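Long-range contacts in TnpArep for protein (Escherichia coli, PDB 4ER8), which binds REP hairpins in DNA and catalyses cleavage and recombination of the bacterial interspersed mosaic elements that contain them: residues D45-W53 with H61-G69; H112-H123 with W150-E161. One frame throughout, in Å; residues are numbered along the deposited sequence.

Interaction 1 of 2, residues D45-W53 with H61-G69. With NI (nickel (II) ion), chain C; nucleotides of chain B.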
loop_
_atom_site.group_PDB
_atom_site.type_symbol
_atom_site.label_atom_id
_atom_site.label_comp_id
_atom_site.label_asym_id
_atom_site.label_seq_id
_atom_site.Cartn_x
_atom_site.Cartn_y
_atom_site.Cartn_z
ATOM N N ASP A 45 14.200 0.323 11.266
ATOM C CA ASP A 45 14.159 -0.410 12.541
ATOM C C ASP A 45 13.693 -1.868 12.417
ATOM O O ASP A 45 14.078 -2.736 13.213
ATOM C CB ASP A 45 13.326 0.382 13.556
ATOM C CG ASP A 45 13.809 1.844 13.691
ATOM O OD1 ASP A 45 15.048 2.067 13.631
ATOM O OD2 ASP A 45 12.968 2.777 13.844
ATOM N N ARG A 46 12.867 -2.132 11.407
ATOM C CA ARG A 46 12.330 -3.475 11.188
ATOM C C ARG A 46 12.371 -3.709 9.705
ATOM O O ARG A 46 11.388 -3.449 9.016
ATOM C CB ARG A 46 10.903 -3.576 11.709
ATOM C CG ARG A 46 10.753 -3.255 13.204
ATOM C CD ARG A 46 9.292 -3.226 13.617
ATOM N NE ARG A 46 9.085 -2.773 14.990
ATOM C CZ ARG A 46 8.784 -3.576 16.004
ATOM N NH1 ARG A 46 8.655 -4.890 15.802
ATOM N NH2 ARG A 46 8.606 -3.061 17.221
ATOM N N PRO A 47 13.529 -4.156 9.186
ATOM C CA PRO A 47 13.701 -4.244 7.719
ATOM C C PRO A 47 12.584 -5.000 6.984
ATOM O O PRO A 47 12.059 -6.003 7.485
ATOM C CB PRO A 47 15.062 -4.971 7.550
ATOM C CG PRO A 47 15.412 -5.501 8.905
ATOM C CD PRO A 47 14.750 -4.558 9.901
ATOM N N PHE A 48 12.200 -4.490 5.818
ATOM C CA PHE A 48 11.381 -5.275 4.873
ATOM C C PHE A 48 11.634 -4.810 3.445
ATOM O O PHE A 48 12.242 -3.764 3.241
ATOM C CB PHE A 48 9.881 -5.230 5.215
ATOM C CG PHE A 48 9.267 -3.854 5.122
ATOM C CD1 PHE A 48 8.563 -3.477 3.992
ATOM C CD2 PHE A 48 9.366 -2.958 6.187
ATOM C CE1 PHE A 48 7.964 -2.220 3.925
ATOM C CE2 PHE A 48 8.803 -1.722 6.126
ATOM C CZ PHE A 48 8.100 -1.324 4.994
ATOM N N GLU A 49 11.159 -5.585 2.471
ATOM C CA GLU A 49 11.242 -5.175 1.079
ATOM C C GLU A 49 9.879 -4.671 0.567
ATOM O O GLU A 49 8.865 -5.386 0.652
ATOM C CB GLU A 49 11.771 -6.326 0.214
ATOM C CG GLU A 49 12.769 -5.877 -0.873
ATOM C CD GLU A 49 12.642 -6.700 -2.162
ATOM O OE1 GLU A 49 12.877 -6.126 -3.265
ATOM O OE2 GLU A 49 12.288 -7.909 -2.079
ATOM N N ILE A 50 9.863 -3.430 0.085
ATOM C CA ILE A 50 8.716 -2.882 -0.600
ATOM C C ILE A 50 8.693 -3.404 -2.039
ATOM O O ILE A 50 9.369 -2.854 -2.914
ATOM C CB ILE A 50 8.742 -1.357 -0.652
ATOM C CG1 ILE A 50 8.787 -0.762 0.760
ATOM C CG2 ILE A 50 7.521 -0.842 -1.410
ATOM C CD1 ILE A 50 8.685 0.806 0.838
ATOM N N ASN A 51 7.904 -4.456 -2.278
ATOM C CA ASN A 51 7.688 -4.970 -3.619
ATOM C C ASN A 51 6.960 -3.920 -4.458
ATOM O O ASN A 51 7.384 -3.622 -5.591
ATOM C CB ASN A 51 6.903 -6.265 -3.573
ATOM C CG ASN A 51 7.717 -7.418 -3.054
ATOM O OD1 ASN A 51 8.490 -8.003 -3.785
ATOM N ND2 ASN A 51 7.534 -7.766 -1.789
ATOM N N ALA A 52 5.893 -3.343 -3.900
ATOM C CA ALA A 52 5.224 -2.235 -4.543
ATOM C C ALA A 52 4.363 -1.406 -3.590
ATOM O O ALA A 52 3.961 -1.884 -2.538
ATOM C CB ALA A 52 4.401 -2.716 -5.714
ATOM N N TRP A 53 4.067 -0.168 -3.979
ATOM C CA TRP A 53 3.244 0.663 -3.141
ATOM C C TRP A 53 2.603 1.781 -3.976
ATOM O O TRP A 53 3.285 2.350 -4.812
ATOM C CB TRP A 53 4.149 1.231 -2.052
ATOM C CG TRP A 53 3.514 1.684 -0.786
ATOM C CD1 TRP A 53 2.395 2.463 -0.643
ATOM C CD2 TRP A 53 4.021 1.456 0.538
ATOM N NE1 TRP A 53 2.158 2.691 0.703
ATOM C CE2 TRP A 53 3.157 2.101 1.436
ATOM C CE3 TRP A 53 5.131 0.761 1.049
ATOM C CZ2 TRP A 53 3.364 2.064 2.822
ATOM C CZ3 TRP A 53 5.330 0.716 2.414
ATOM C CH2 TRP A 53 4.453 1.351 3.291
ATOM N N HIS A 61 -2.379 1.079 -1.040
ATOM C CA HIS A 61 -2.260 -0.351 -1.183
ATOM C C HIS A 61 -0.805 -0.662 -1.341
ATOM O O HIS A 61 -0.086 0.109 -1.982
ATOM C CB HIS A 61 -2.925 -0.789 -2.461
ATOM C CG HIS A 61 -4.355 -0.402 -2.568
ATOM N ND1 HIS A 61 -5.366 -1.101 -1.939
ATOM C CD2 HIS A 61 -4.959 0.592 -3.258
ATOM C CE1 HIS A 61 -6.530 -0.537 -2.212
ATOM N NE2 HIS A 61 -6.314 0.483 -3.023
ATOM N N CYS A 62 -0.345 -1.790 -0.820
ATOM C CA CYS A 62 1.062 -2.123 -1.064
ATOM C C CYS A 62 1.405 -3.614 -0.917
ATOM O O CYS A 62 0.602 -4.400 -0.428
ATOM C CB CYS A 62 1.933 -1.265 -0.172
ATOM S SG CYS A 62 1.736 -1.725 1.523
ATOM N N ILE A 63 2.593 -3.997 -1.370
ATOM C CA ILE A 63 3.114 -5.372 -1.199
ATOM C C ILE A 63 4.478 -5.426 -0.494
ATOM O O ILE A 63 5.415 -4.732 -0.918
ATOM C CB ILE A 63 3.253 -6.078 -2.528
ATOM C CG1 ILE A 63 1.899 -6.140 -3.243
ATOM C CG2 ILE A 63 3.758 -7.466 -2.295
ATOM C CD1 ILE A 63 1.981 -6.483 -4.758
ATOM N N TRP A 64 4.577 -6.228 0.565
ATOM C CA TRP A 64 5.847 -6.381 1.318
ATOM C C TRP A 64 6.336 -7.805 1.328
ATOM O O TRP A 64 5.558 -8.755 1.220
ATOM C CB TRP A 64 5.723 -6.046 2.812
ATOM C CG TRP A 64 5.250 -4.706 3.171
ATOM C CD1 TRP A 64 5.166 -3.627 2.363
ATOM C CD2 TRP A 64 4.847 -4.275 4.478
ATOM N NE1 TRP A 64 4.671 -2.553 3.072
ATOM C CE2 TRP A 64 4.490 -2.924 4.378
ATOM C CE3 TRP A 64 4.745 -4.909 5.717
ATOM C CZ2 TRP A 64 4.009 -2.182 5.480
ATOM C CZ3 TRP A 64 4.262 -4.172 6.823
ATOM C CH2 TRP A 64 3.900 -2.827 6.688
ATOM N N THR A 65 7.630 -7.958 1.520
ATOM C CA THR A 65 8.212 -9.276 1.701
ATOM C C THR A 65 9.099 -9.118 2.905
ATOM O O THR A 65 9.954 -8.225 2.944
ATOM C CB THR A 65 9.083 -9.685 0.509
ATOM O OG1 THR A 65 8.246 -9.902 -0.633
ATOM C CG2 THR A 65 9.884 -10.967 0.830
ATOM N N LEU A 66 8.893 -9.967 3.891
ATOM C CA LEU A 66 9.608 -9.811 5.135
ATOM C C LEU A 66 10.839 -10.732 5.162
ATOM O O LEU A 66 10.830 -11.796 4.524
ATOM C CB LEU A 66 8.684 -10.073 6.346
ATOM C CG LEU A 66 7.414 -9.248 6.592
ATOM C CD1 LEU A 66 6.937 -9.450 8.014
ATOM C CD2 LEU A 66 7.577 -7.784 6.353
ATOM N N PRO A 67 11.879 -10.331 5.925
ATOM C CA PRO A 67 13.116 -11.054 6.136
ATOM C C PRO A 67 12.874 -12.515 6.459
ATOM O O PRO A 67 11.769 -12.898 6.839
ATOM C CB PRO A 67 13.682 -10.366 7.369
ATOM C CG PRO A 67 13.218 -8.946 7.231
ATOM C CD PRO A 67 11.838 -9.083 6.723
ATOM N N GLU A 68 13.898 -13.340 6.299
ATOM C CA GLU A 68 13.749 -14.756 6.602
ATOM C C GLU A 68 13.470 -14.834 8.093
ATOM O O GLU A 68 13.968 -14.011 8.841
ATOM C CB GLU A 68 15.008 -15.541 6.223
ATOM C CG GLU A 68 14.757 -17.043 6.090
ATOM C CD GLU A 68 13.467 -17.355 5.268
ATOM O OE1 GLU A 68 12.362 -17.470 5.898
ATOM O OE2 GLU A 68 13.569 -17.462 4.004
ATOM N N GLY A 69 12.647 -15.786 8.508
ATOM C CA GLY A 69 12.308 -15.956 9.931
ATOM C C GLY A 69 11.379 -14.920 10.564
ATOM O O GLY A 69 11.066 -15.027 11.735
HETATM NI NI NI C . -7.617 1.648 -3.994
ATOM P P DA B 12 7.699 -4.576 21.064
ATOM O OP1 DA B 12 8.005 -4.617 19.627
ATOM O OP2 DA B 12 8.580 -5.323 21.985
ATOM O "O5'" DA B 12 7.516 -3.037 21.490
ATOM C "C5'" DA B 12 6.782 -2.166 20.695
ATOM C "C4'" DA B 12 6.780 -0.762 21.272
ATOM O "O4'" DA B 12 6.045 -0.720 22.526
ATOM C "C3'" DA B 12 8.174 -0.259 21.633
ATOM O "O3'" DA B 12 8.218 1.165 21.505
ATOM C "C2'" DA B 12 8.351 -0.668 23.098
ATOM C "C1'" DA B 12 6.942 -0.379 23.606
ATOM N N9 DA B 12 6.613 -1.155 24.796
ATOM C C8 DA B 12 7.301 -2.231 25.308
ATOM N N7 DA B 12 6.753 -2.751 26.385
ATOM C C5 DA B 12 5.633 -1.950 26.591
ATOM C C6 DA B 12 4.616 -1.970 27.576
ATOM N N6 DA B 12 4.595 -2.872 28.568
ATOM N N1 DA B 12 3.623 -1.039 27.500
ATOM C C2 DA B 12 3.655 -0.144 26.492
ATOM N N3 DA B 12 4.564 -0.022 25.520
ATOM C C4 DA B 12 5.525 -0.965 25.624
#
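C62 meets W53 across a non-hydrogen-bonded pair of this antiparallel hairpin, just after H61, which with H59 supplies the histidines of the HUH motif and binds nickel through NE2, its ND1 bonding to T17. C62 lays CB over the five-membered ring of W53, and chi1 of 69°, with SG between the backbone N and the carbonyl carbon, carries the sulfur over the six-membered ring, SG lying 4.0 Å from W53 CD2. I63 faces both N51 and A52, a classic beta bulge; its N bonds to A52 O at 2.8 Å, and its O takes two weak bonds from the N atoms of N51 and A52. W64 returns to the side of C62: F48 CE1 lies over its face, 3.4 Å from W64 NE1, while W53 CZ3 comes in at its edge. Were W53 an alanine, the C62 sulfur would probably lose its aromatic partner and a gap would open beside the W64 indole. T65 pairs with E49; its OG1 accepts from N51 ND2, near the plane of that amide, and also bonds to T13. Past the strand, L66 CD2 touches F48 CB. Helix 73-87 meets C62, W64 and L66, helix 32-45 packs on I50 and W53, helix 106-122 lies against A52 and I63, and strand 13-19 continues the sheet beyond 61-65.

Interaction 2 of 2, residues H112-H123 with W150-E161. With NI (nickel (II) ion), chain C; nucleotides of chain B.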
loop_
_atom_site.group_PDB
_atom_site.type_symbol
_atom_site.label_atom_id
_atom_site.label_comp_id
_atom_site.label_asym_id
_atom_site.label_seq_id
_atom_site.Cartn_x
_atom_site.Cartn_y
_atom_site.Cartn_z
ATOM N N HIS A 112 -1.547 -8.518 -8.296
ATOM C CA HIS A 112 -1.592 -7.538 -7.245
ATOM C C HIS A 112 -0.625 -6.395 -7.509
ATOM O O HIS A 112 -0.942 -5.278 -7.127
ATOM C CB HIS A 112 -1.389 -8.151 -5.868
ATOM C CG HIS A 112 -2.592 -8.858 -5.350
ATOM N ND1 HIS A 112 -2.888 -10.167 -5.676
ATOM C CD2 HIS A 112 -3.546 -8.464 -4.475
ATOM C CE1 HIS A 112 -4.005 -10.527 -5.063
ATOM N NE2 HIS A 112 -4.418 -9.515 -4.329
ATOM N N VAL A 113 0.512 -6.616 -8.173
ATOM C CA VAL A 113 1.375 -5.448 -8.451
ATOM C C VAL A 113 0.646 -4.534 -9.466
ATOM O O VAL A 113 0.619 -3.318 -9.302
ATOM C CB VAL A 113 2.793 -5.787 -8.996
ATOM C CG1 VAL A 113 3.479 -4.519 -9.429
ATOM C CG2 VAL A 113 3.704 -6.553 -7.991
ATOM N N ASP A 114 0.063 -5.131 -10.503
ATOM C CA ASP A 114 -0.654 -4.430 -11.532
ATOM C C ASP A 114 -1.766 -3.636 -10.843
ATOM O O ASP A 114 -1.942 -2.407 -11.072
ATOM C CB ASP A 114 -1.328 -5.427 -12.485
ATOM C CG ASP A 114 -0.350 -6.176 -13.415
ATOM O OD1 ASP A 114 0.875 -5.894 -13.524
ATOM O OD2 ASP A 114 -0.870 -7.080 -14.088
ATOM N N TYR A 115 -2.519 -4.343 -9.997
ATOM C CA TYR A 115 -3.630 -3.750 -9.309
ATOM C C TYR A 115 -3.146 -2.500 -8.598
ATOM O O TYR A 115 -3.852 -1.478 -8.543
ATOM C CB TYR A 115 -4.177 -4.690 -8.261
ATOM C CG TYR A 115 -5.441 -4.129 -7.662
ATOM C CD1 TYR A 115 -6.702 -4.517 -8.136
ATOM C CD2 TYR A 115 -5.391 -3.194 -6.632
ATOM C CE1 TYR A 115 -7.870 -4.020 -7.565
ATOM C CE2 TYR A 115 -6.574 -2.689 -6.045
ATOM C CZ TYR A 115 -7.799 -3.106 -6.525
ATOM O OH TYR A 115 -8.952 -2.564 -5.990
ATOM N N ILE A 116 -1.943 -2.583 -8.031
ATOM C CA ILE A 116 -1.466 -1.447 -7.333
ATOM C C ILE A 116 -1.274 -0.273 -8.290
ATOM O O ILE A 116 -1.867 0.785 -8.064
ATOM C CB ILE A 116 -0.228 -1.753 -6.513
ATOM C CG1 ILE A 116 -0.671 -2.458 -5.216
ATOM C CG2 ILE A 116 0.523 -0.444 -6.242
ATOM C CD1 ILE A 116 0.312 -3.396 -4.626
ATOM N N TYR A 117 -0.509 -0.486 -9.366
ATOM C CA TYR A 117 -0.174 0.590 -10.287
ATOM C C TYR A 117 -1.373 1.095 -11.095
ATOM O O TYR A 117 -1.396 2.259 -11.483
ATOM C CB TYR A 117 1.033 0.239 -11.200
ATOM C CG TYR A 117 2.302 -0.073 -10.410
ATOM C CD1 TYR A 117 3.159 -1.127 -10.778
ATOM C CD2 TYR A 117 2.630 0.662 -9.263
ATOM C CE1 TYR A 117 4.309 -1.421 -10.015
ATOM C CE2 TYR A 117 3.767 0.381 -8.520
ATOM C CZ TYR A 117 4.592 -0.663 -8.885
ATOM O OH TYR A 117 5.715 -0.921 -8.112
ATOM N N ILE A 118 -2.359 0.238 -11.342
ATOM C CA ILE A 118 -3.591 0.654 -12.008
ATOM C C ILE A 118 -4.518 1.456 -11.112
ATOM O O ILE A 118 -5.423 2.142 -11.573
ATOM C CB ILE A 118 -4.363 -0.552 -12.520
ATOM C CG1 ILE A 118 -3.774 -1.001 -13.847
ATOM C CG2 ILE A 118 -5.818 -0.235 -12.741
ATOM C CD1 ILE A 118 -4.048 -2.491 -14.128
ATOM N N ASN A 119 -4.308 1.353 -9.819
ATOM C CA ASN A 119 -5.300 1.857 -8.906
ATOM C C ASN A 119 -5.652 3.349 -9.131
ATOM O O ASN A 119 -6.834 3.721 -9.187
ATOM C CB ASN A 119 -4.851 1.611 -7.485
ATOM C CG ASN A 119 -5.973 1.302 -6.607
ATOM O OD1 ASN A 119 -6.054 1.796 -5.483
ATOM N ND2 ASN A 119 -6.885 0.473 -7.102
ATOM N N PRO A 120 -4.623 4.202 -9.285
ATOM C CA PRO A 120 -4.948 5.639 -9.429
ATOM C C PRO A 120 -5.963 5.850 -10.535
ATOM O O PRO A 120 -6.734 6.835 -10.514
ATOM C CB PRO A 120 -3.619 6.260 -9.784
ATOM C CG PRO A 120 -2.608 5.374 -9.022
ATOM C CD PRO A 120 -3.177 3.957 -9.105
ATOM N N VAL A 121 -5.996 4.904 -11.475
ATOM C CA VAL A 121 -6.856 5.030 -12.650
ATOM C C VAL A 121 -8.211 4.497 -12.282
ATOM O O VAL A 121 -9.200 5.162 -12.503
ATOM C CB VAL A 121 -6.264 4.311 -13.897
ATOM C CG1 VAL A 121 -7.303 4.078 -15.000
ATOM C CG2 VAL A 121 -5.116 5.084 -14.428
ATOM N N LYS A 122 -8.271 3.310 -11.706
ATOM C CA LYS A 122 -9.549 2.806 -11.163
ATOM C C LYS A 122 -10.258 3.848 -10.286
ATOM O O LYS A 122 -11.460 3.930 -10.290
ATOM C CB LYS A 122 -9.326 1.505 -10.364
ATOM C CG LYS A 122 -10.550 0.954 -9.637
ATOM C CD LYS A 122 -10.175 -0.136 -8.611
ATOM C CE LYS A 122 -11.412 -0.865 -8.076
ATOM N NZ LYS A 122 -12.186 -1.674 -9.089
ATOM N N HIS A 123 -9.515 4.660 -9.553
ATOM C CA HIS A 123 -10.159 5.541 -8.610
ATOM C C HIS A 123 -10.559 6.886 -9.242
ATOM O O HIS A 123 -11.216 7.728 -8.589
ATOM C CB HIS A 123 -9.287 5.738 -7.378
ATOM C CG HIS A 123 -9.269 4.560 -6.447
ATOM N ND1 HIS A 123 -10.402 4.090 -5.811
ATOM C CD2 HIS A 123 -8.242 3.793 -5.999
ATOM C CE1 HIS A 123 -10.075 3.076 -5.024
ATOM N NE2 HIS A 123 -8.771 2.873 -5.124
ATOM N N TRP A 150 2.869 1.678 -19.894
ATOM C CA TRP A 150 2.031 0.586 -19.445
ATOM C C TRP A 150 0.569 0.963 -19.164
ATOM O O TRP A 150 0.232 2.042 -18.629
ATOM C CB TRP A 150 2.661 -0.069 -18.228
ATOM C CG TRP A 150 2.018 -1.351 -17.796
ATOM C CD1 TRP A 150 2.198 -2.596 -18.336
ATOM C CD2 TRP A 150 1.084 -1.509 -16.734
ATOM N NE1 TRP A 150 1.430 -3.517 -17.669
ATOM C CE2 TRP A 150 0.741 -2.876 -16.678
ATOM C CE3 TRP A 150 0.507 -0.627 -15.815
ATOM C CZ2 TRP A 150 -0.151 -3.375 -15.744
ATOM C CZ3 TRP A 150 -0.372 -1.116 -14.899
ATOM C CH2 TRP A 150 -0.704 -2.481 -14.867
ATOM N N ALA A 151 -0.301 0.051 -19.584
ATOM C CA ALA A 151 -1.696 0.131 -19.262
ATOM C C ALA A 151 -2.105 -1.285 -18.881
ATOM O O ALA A 151 -1.334 -2.227 -19.105
ATOM C CB ALA A 151 -2.496 0.657 -20.444
ATOM N N GLY A 152 -3.304 -1.430 -18.293
ATOM C CA GLY A 152 -3.831 -2.738 -17.891
ATOM C C GLY A 152 -5.287 -2.656 -17.540
ATOM O O GLY A 152 -5.782 -1.580 -17.239
ATOM N N ASP A 153 -5.982 -3.787 -17.587
ATOM C CA ASP A 153 -7.411 -3.812 -17.269
ATOM C C ASP A 153 -7.647 -3.343 -15.826
ATOM O O ASP A 153 -6.963 -3.783 -14.913
ATOM C CB ASP A 153 -7.986 -5.234 -17.405
ATOM C CG ASP A 153 -7.703 -5.877 -18.748
ATOM O OD1 ASP A 153 -7.774 -5.171 -19.810
ATOM O OD2 ASP A 153 -7.417 -7.117 -18.727
ATOM N N VAL A 154 -8.625 -2.479 -15.608
ATOM C CA VAL A 154 -9.079 -2.163 -14.242
ATOM C C VAL A 154 -9.965 -3.304 -13.714
ATOM O O VAL A 154 -11.070 -3.483 -14.208
ATOM C CB VAL A 154 -9.885 -0.836 -14.236
ATOM C CG1 VAL A 154 -10.800 -0.745 -13.030
ATOM C CG2 VAL A 154 -8.963 0.364 -14.328
ATOM N N THR A 155 -9.493 -4.078 -12.734
ATOM C CA THR A 155 -10.280 -5.212 -12.178
ATOM C C THR A 155 -10.940 -4.945 -10.793
ATOM O O THR A 155 -10.636 -3.961 -10.099
ATOM C CB THR A 155 -9.457 -6.552 -12.122
ATOM O OG1 THR A 155 -8.496 -6.503 -11.061
ATOM C CG2 THR A 155 -8.727 -6.814 -13.416
ATOM N N ASP A 156 -11.826 -5.856 -10.384
ATOM C CA ASP A 156 -12.557 -5.713 -9.130
ATOM C C ASP A 156 -12.489 -6.816 -8.070
ATOM O O ASP A 156 -13.350 -6.825 -7.179
ATOM C CB ASP A 156 -14.026 -5.419 -9.433
ATOM C CG ASP A 156 -14.331 -3.944 -9.369
ATOM O OD1 ASP A 156 -14.681 -3.474 -8.252
ATOM O OD2 ASP A 156 -14.164 -3.252 -10.410
ATOM N N PHE A 157 -11.511 -7.726 -8.096
ATOM C CA PHE A 157 -11.469 -8.713 -7.012
ATOM C C PHE A 157 -11.374 -7.931 -5.715
ATOM O O PHE A 157 -10.802 -6.858 -5.679
ATOM C CB PHE A 157 -10.329 -9.715 -7.151
ATOM C CG PHE A 157 -8.962 -9.101 -7.060
ATOM C CD1 PHE A 157 -8.421 -8.726 -5.819
ATOM C CD2 PHE A 157 -8.197 -8.903 -8.217
ATOM C CE1 PHE A 157 -7.143 -8.134 -5.737
ATOM C CE2 PHE A 157 -6.911 -8.318 -8.151
ATOM C CZ PHE A 157 -6.387 -7.935 -6.902
ATOM N N SER A 158 -11.993 -8.442 -4.662
ATOM C CA SER A 158 -12.039 -7.771 -3.372
ATOM C C SER A 158 -10.631 -7.663 -2.780
ATOM O O SER A 158 -9.875 -8.615 -2.831
ATOM C CB SER A 158 -12.956 -8.546 -2.435
ATOM O OG SER A 158 -12.237 -9.633 -1.918
ATOM N N ALA A 159 -10.320 -6.501 -2.199
ATOM C CA ALA A 159 -8.946 -6.024 -2.044
ATOM C C ALA A 159 -8.823 -5.001 -0.898
ATOM O O ALA A 159 -7.877 -4.209 -0.854
ATOM C CB ALA A 159 -8.519 -5.385 -3.336
ATOM N N GLY A 160 -9.798 -4.985 -0.006
ATOM C CA GLY A 160 -9.785 -4.072 1.107
ATOM C C GLY A 160 -10.265 -2.662 0.840
ATOM O O GLY A 160 -10.317 -1.854 1.772
ATOM N N GLU A 161 -10.610 -2.333 -0.413
ATOM C CA GLU A 161 -11.157 -0.979 -0.694
ATOM C C GLU A 161 -12.371 -0.604 0.186
ATOM O O GLU A 161 -13.192 -1.464 0.573
ATOM C CB GLU A 161 -11.513 -0.773 -2.167
ATOM C CG GLU A 161 -10.413 -1.122 -3.197
ATOM C CD GLU A 161 -9.396 -0.027 -3.431
ATOM O OE1 GLU A 161 -9.312 0.947 -2.644
ATOM O OE2 GLU A 161 -8.648 -0.131 -4.424
HETATM NI NI NI C . -7.617 1.648 -3.994
ATOM P P DG B 4 -16.025 -5.605 10.017
ATOM O OP1 DG B 4 -15.886 -5.970 11.442
ATOM O OP2 DG B 4 -17.223 -5.923 9.212
ATOM O "O5'" DG B 4 -15.832 -4.026 10.002
ATOM C "C5'" DG B 4 -14.701 -3.407 10.554
ATOM C "C4'" DG B 4 -14.598 -2.016 9.957
ATOM O "O4'" DG B 4 -14.452 -2.201 8.524
ATOM C "C3'" DG B 4 -15.817 -1.102 10.124
ATOM O "O3'" DG B 4 -15.358 0.219 10.129
ATOM C "C2'" DG B 4 -16.610 -1.338 8.838
ATOM C "C1'" DG B 4 -15.459 -1.419 7.844
ATOM N N9 DG B 4 -15.742 -2.084 6.557
ATOM C C8 DG B 4 -16.777 -2.933 6.253
ATOM N N7 DG B 4 -16.763 -3.398 5.037
ATOM C C5 DG B 4 -15.627 -2.820 4.487
ATOM C C6 DG B 4 -15.056 -2.954 3.175
ATOM O O6 DG B 4 -15.504 -3.644 2.225
ATOM N N1 DG B 4 -13.869 -2.219 2.996
ATOM C C2 DG B 4 -13.303 -1.477 3.980
ATOM N N2 DG B 4 -12.195 -0.816 3.634
ATOM N N3 DG B 4 -13.818 -1.335 5.211
ATOM C C4 DG B 4 -14.981 -2.030 5.405
ATOM P P DA B 3 -14.167 -10.513 7.861
ATOM O OP1 DA B 3 -13.781 -10.160 9.229
ATOM O OP2 DA B 3 -15.341 -11.389 7.785
ATOM O "O5'" DA B 3 -14.376 -9.339 6.800
ATOM C "C5'" DA B 3 -13.399 -8.350 6.566
ATOM C "C4'" DA B 3 -13.415 -7.340 7.723
ATOM O "O4'" DA B 3 -12.374 -6.357 7.534
ATOM C "C3'" DA B 3 -14.682 -6.554 7.949
ATOM O "O3'" DA B 3 -14.704 -6.241 9.284
ATOM C "C2'" DA B 3 -14.421 -5.302 7.121
ATOM C "C1'" DA B 3 -12.931 -5.077 7.405
ATOM N N9 DA B 3 -12.077 -4.456 6.389
ATOM C C8 DA B 3 -12.141 -4.570 5.027
ATOM N N7 DA B 3 -11.198 -3.903 4.405
ATOM C C5 DA B 3 -10.474 -3.302 5.425
ATOM C C6 DA B 3 -9.343 -2.449 5.430
ATOM N N6 DA B 3 -8.672 -2.009 4.325
ATOM N N1 DA B 3 -8.885 -2.085 6.643
ATOM C C2 DA B 3 -9.516 -2.513 7.725
ATOM N N3 DA B 3 -10.588 -3.284 7.833
ATOM C C4 DA B 3 -11.003 -3.654 6.639
#
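With CG anti to the backbone N (chi1 -173°), Y115 carries its phenol out to the loop, and E161 bends at chi2 (-83°), which turns its carboxylate back to the helix, so the two side chains meet from opposite directions. Y115 OH donates to the anti lone pair of E161 OE2 at 2.9 Å, and the same oxygen is met nearly end-on by N119 ND2, a longer bond of 3.3 Å. Both carboxylate oxygens bind the nickel, OE2 of E161 at 2.1 Å from the metal, alongside N119 OD1 and H123 NE2; H59 and H61 complete the site.

Further along the loop, F157 sets CZ over one face of the H112 imidazole, with H112 NE2 3.4 Å from F157 CE1, while H112 ND1 bonds to D108 O; F157 also packs obliquely on Y115. K122 lies over V154 with its aliphatic part, then turns at its last torsion so that NZ makes a salt bridge with D156 OD2 at 2.9 Å and donates to T155 O from above the carbonyl plane. At the other end I118 fills the space between V154 and W150, its CD1 3.4 Å from W150 CH2, and D114 crosses the same indole at about a right angle.

E161 thus joins the metal to the DNA in this HUH nuclease site: its backbone O accepts from N1 of DG4 of chain B, and G160 O from DG4 and DA3 of chain B. Chelation through OE1 and OE2, with Y115 OH and the longer N119 bond on OE2, holds the carboxylate in its orientation.

How the interactions relate
From the N terminus, strand 13-19 comes first, and interaction 1 then closes the short loop between strands 49-55 and 59-65, a hairpin whose first strand is at one edge of the sheet. Interaction 2 opens only after that hairpin is complete: it bridges the 26 residues between 123 and 150, helix 137-142 among them, and brings the C-terminal loop back to helix 106-122. The two contacts therefore run in series, neither nested nor crossed. They meet where that helix lies on the sheet, with I116 against I63 and Y117 against A52, and at the nickel, to which the hairpin brings H59 and H61, H61 lying within interaction 1, and interaction 2 brings N119, H123 and E161.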